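PDB 1RQB: transcarboxylase 5S subunit from Propionibacterium freudenreichii subsp. shermanii, which transfers a carboxyl group from the biotin of the 1.3S subunit to pyruvate, forming oxaloacetate at a cobalt-dependent active site. Local coordinates for residues M44-M49 and R88-L93. Residues are numbered along the deposited sequence; the frame is centred on the assembly and turned at random.
Sequences MAMEDM and RTFRKL
Two selenomethionines meet the ring of Phe-90, one over a face and one at the rim. Met-46 comes from the direction opposite to Phe-90 and lays its terminal CE over one face, 3.6 Å from the ring centroid and 18° off the normal, a CH-pi contact displaced toward the CE2 side. SE of Met-46 follows obliquely, 4.0 Å from the Phe-90 centroid, and passes close to CZ and CE2. With CG anti to the backbone N (chi1 -175°), the Met-46 chain leaves the loop toward the helix, and a bend at chi2 (58°) brings SE and CE over the ring. The same methyl also meets Thr-89 tip to tip, CE of Met-46 lying 3.4 Å from CB of Thr-89, a tight fit for two carbons. Thr-89 turns its CG2 to this methyl as well, while OG1 bonds back to the Glu-85 carbonyl one helical turn earlier. Met-49 instead places SE near the ring plane, 4.0 Å from CZ of Phe-90. Replacing Phe-90 by alanine is likely to strip the Met-46 methyl of its aromatic face and Met-49 SE of its edge partner. Leu-32 of helix 31-39 also touches both Phe-90 and Met-49, and the latter lies near the substrate-binding His-36. The arrangement is two Met-aromatic contacts on one ring, joining the loop between helices 31-39 and 53-58 to helix 83-93 in the TIM-barrel carboxyltransferase domain.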
HETATM    1  N   MSE A  44     -10.052  18.489   5.295  1.00 14.02           N
HETATM    2  CA  MSE A  44     -10.557  17.946   6.564  1.00 17.23           C
HETATM    3  C   MSE A  44     -11.043  19.048   7.510  1.00 17.74           C
HETATM    4  O   MSE A  44     -10.293  19.953   7.871  1.00 17.17           O
HETATM    5  CB  MSE A  44      -9.489  17.138   7.288  1.00 19.25           C
HETATM    6  CG  MSE A  44      -9.986  16.643   8.619  1.00 22.26           C
HETATM    7 SE   MSE A  44     -10.795  14.928   8.399  1.00 43.95          SE
HETATM    8  CE  MSE A  44      -9.230  13.977   8.647  1.00 17.27           C
ATOM      9  N   ALA A  45     -12.287  18.917   7.956  1.00 15.47           N
ATOM     10  CA  ALA A  45     -12.890  19.899   8.871  1.00 15.27           C
ATOM     11  C   ALA A  45     -12.492  19.575  10.311  1.00 17.22           C
ATOM     12  O   ALA A  45     -12.414  18.412  10.704  1.00 15.14           O
ATOM     13  CB  ALA A  45     -14.404  19.876   8.731  1.00 17.25           C
HETATM   14  N   MSE A  46     -12.279  20.623  11.101  1.00 16.23           N
HETATM   15  CA  MSE A  46     -11.881  20.469  12.507  1.00 21.04           C
HETATM   16  C   MSE A  46     -12.903  19.603  13.248  1.00 20.09           C
HETATM   17  O   MSE A  46     -12.535  18.778  14.084  1.00 17.75           O
HETATM   18  CB  MSE A  46     -11.766  21.845  13.176  1.00 25.43           C
HETATM   19  CG  MSE A  46     -11.235  21.773  14.594  1.00 29.22           C
HETATM   20 SE   MSE A  46      -9.462  20.909  14.629  1.00 43.89          SE
HETATM   21  CE  MSE A  46      -8.729  21.847  16.167  1.00 28.57           C
ATOM     22  N   GLU A  47     -14.184  19.772  12.921  1.00 17.04           N
ATOM     23  CA  GLU A  47     -15.260  19.007  13.566  1.00 15.93           C
ATOM     24  C   GLU A  47     -15.038  17.502  13.397  1.00 17.66           C
ATOM     25  O   GLU A  47     -15.418  16.708  14.256  1.00 15.72           O
ATOM     26  CB  GLU A  47     -16.623  19.395  12.959  1.00 19.60           C
ATOM     27  CG  GLU A  47     -16.715  19.186  11.448  1.00 26.97           C
ATOM     28  CD  GLU A  47     -17.952  19.819  10.806  0.50 27.97           C
ATOM     29  OE1 GLU A  47     -18.145  21.047  10.960  0.50 28.02           O
ATOM     30  OE2 GLU A  47     -18.719  19.087  10.134  0.50 23.94           O
ATOM     31  N   ASP A  48     -14.404  17.107  12.299  1.00 16.05           N
ATOM     32  CA  ASP A  48     -14.188  15.681  12.012  1.00 16.31           C
ATOM     33  C   ASP A  48     -12.888  15.159  12.630  1.00 17.89           C
ATOM     34  O   ASP A  48     -12.618  13.960  12.562  1.00 20.81           O
ATOM     35  CB  ASP A  48     -14.165  15.449  10.491  1.00 16.30           C
ATOM     36  CG  ASP A  48     -15.557  15.549   9.852  1.00 21.26           C
ATOM     37  OD1 ASP A  48     -16.543  15.149  10.502  1.00 20.28           O
ATOM     38  OD2 ASP A  48     -15.671  16.005   8.691  1.00 17.80           O
HETATM   39  N   MSE A  49     -12.091  16.023  13.250  1.00 16.39           N
HETATM   40  CA  MSE A  49     -10.806  15.587  13.818  1.00 18.18           C
HETATM   41  C   MSE A  49     -10.774  15.614  15.349  1.00 19.26           C
HETATM   42  O   MSE A  49     -10.154  14.748  15.964  1.00 17.52           O
HETATM   43  CB  MSE A  49      -9.659  16.487  13.326  1.00 18.22           C
HETATM   44  CG  MSE A  49      -9.390  16.468  11.838  1.00 24.23           C
HETATM   45 SE   MSE A  49      -7.775  17.512  11.385  1.00 32.64          SE
HETATM   46  CE  MSE A  49      -8.577  19.261  11.137  1.00 24.95           C
ATOM     47  N   ARG A  88      -4.854  26.543  18.687  1.00 14.01           N
ATOM     48  CA  ARG A  88      -5.174  26.639  20.118  1.00 15.09           C
ATOM     49  C   ARG A  88      -5.989  25.431  20.583  1.00 14.14           C
ATOM     50  O   ARG A  88      -5.762  24.895  21.668  1.00 14.83           O
ATOM     51  CB  ARG A  88      -5.928  27.939  20.427  1.00 16.51           C
ATOM     52  CG  ARG A  88      -4.992  29.136  20.487  1.00 22.46           C
ATOM     53  CD  ARG A  88      -5.705  30.416  20.893  1.00 25.49           C
ATOM     54  NE  ARG A  88      -6.519  30.991  19.831  1.00 29.92           N
ATOM     55  CZ  ARG A  88      -6.084  31.943  19.010  1.00 29.02           C
ATOM     56  NH1 ARG A  88      -4.852  32.414  19.137  1.00 27.77           N
ATOM     57  NH2 ARG A  88      -6.877  32.429  18.066  1.00 30.61           N
ATOM     58  N   THR A  89      -6.933  25.003  19.756  1.00 14.52           N
ATOM     59  CA  THR A  89      -7.788  23.860  20.110  1.00 14.43           C
ATOM     60  C   THR A  89      -6.945  22.588  20.214  1.00 17.18           C
ATOM     61  O   THR A  89      -7.091  21.822  21.166  1.00 13.59           O
ATOM     62  CB  THR A  89      -8.909  23.664  19.072  1.00 17.99           C
ATOM     63  OG1 THR A  89      -9.744  24.826  19.063  1.00 19.17           O
ATOM     64  CG2 THR A  89      -9.765  22.456  19.431  1.00 19.03           C
ATOM     65  N   PHE A  90      -6.055  22.368  19.253  1.00 16.57           N
ATOM     66  CA  PHE A  90      -5.202  21.171  19.284  1.00 15.69           C
ATOM     67  C   PHE A  90      -4.318  21.186  20.532  1.00 15.83           C
ATOM     68  O   PHE A  90      -4.094  20.149  21.155  1.00 13.59           O
ATOM     69  CB  PHE A  90      -4.317  21.115  18.039  1.00 14.55           C
ATOM     70  CG  PHE A  90      -5.016  20.576  16.809  1.00 17.37           C
ATOM     71  CD1 PHE A  90      -4.631  20.998  15.538  1.00 17.51           C
ATOM     72  CD2 PHE A  90      -6.028  19.631  16.915  1.00 19.56           C
ATOM     73  CE1 PHE A  90      -5.249  20.481  14.383  1.00 18.29           C
ATOM     74  CE2 PHE A  90      -6.652  19.107  15.764  1.00 22.34           C
ATOM     75  CZ  PHE A  90      -6.255  19.541  14.498  1.00 19.51           C
ATOM     76  N   ARG A  91      -3.816  22.363  20.898  1.00 12.09           N
ATOM     77  CA  ARG A  91      -2.931  22.479  22.067  1.00 11.25           C
ATOM     78  C   ARG A  91      -3.688  22.077  23.334  1.00 12.96           C
ATOM     79  O   ARG A  91      -3.141  21.431  24.226  1.00 15.13           O
ATOM     80  CB  ARG A  91      -2.452  23.928  22.218  1.00 13.79           C
ATOM     81  CG  ARG A  91      -1.582  24.223  23.443  1.00 14.73           C
ATOM     82  CD  ARG A  91      -0.221  23.534  23.412  1.00 15.45           C
ATOM     83  NE  ARG A  91      -0.258  22.080  23.550  1.00 16.34           N
ATOM     84  CZ  ARG A  91       0.801  21.302  23.333  1.00 14.89           C
ATOM     85  NH1 ARG A  91       1.953  21.847  22.958  1.00 12.46           N
ATOM     86  NH2 ARG A  91       0.724  19.990  23.522  1.00 10.36           N
ATOM     87  N   LYS A  92      -4.952  22.470  23.396  1.00 14.92           N
ATOM     88  CA  LYS A  92      -5.810  22.204  24.560  1.00 15.56           C
ATOM     89  C   LYS A  92      -6.257  20.740  24.615  1.00 19.13           C
ATOM     90  O   LYS A  92      -6.287  20.139  25.688  1.00 16.41           O
ATOM     91  CB  LYS A  92      -7.035  23.123  24.495  1.00 21.01           C
ATOM     92  CG  LYS A  92      -8.087  22.851  25.548  1.00 29.51           C
ATOM     93  CD  LYS A  92      -9.252  23.835  25.435  1.00 33.80           C
ATOM     94  CE  LYS A  92      -9.884  23.829  24.042  1.00 38.93           C
ATOM     95  NZ  LYS A  92     -10.283  22.469  23.568  1.00 42.14           N
ATOM     96  N   LEU A  93      -6.586  20.150  23.469  1.00 16.03           N
ATOM     97  CA  LEU A  93      -7.082  18.766  23.457  1.00 17.70           C
ATOM     98  C   LEU A  93      -5.950  17.736  23.508  1.00 16.16           C
ATOM     99  O   LEU A  93      -6.200  16.561  23.772  1.00 18.98           O
ATOM    100  CB  LEU A  93      -7.954  18.525  22.223  1.00 15.75           C
ATOM    101  CG  LEU A  93      -9.217  19.383  22.173  1.00 20.70           C
ATOM    102  CD1 LEU A  93      -9.969  19.112  20.877  1.00 21.29           C
ATOM    103  CD2 LEU A  93     -10.094  19.083  23.380  1.00 24.06           C
TER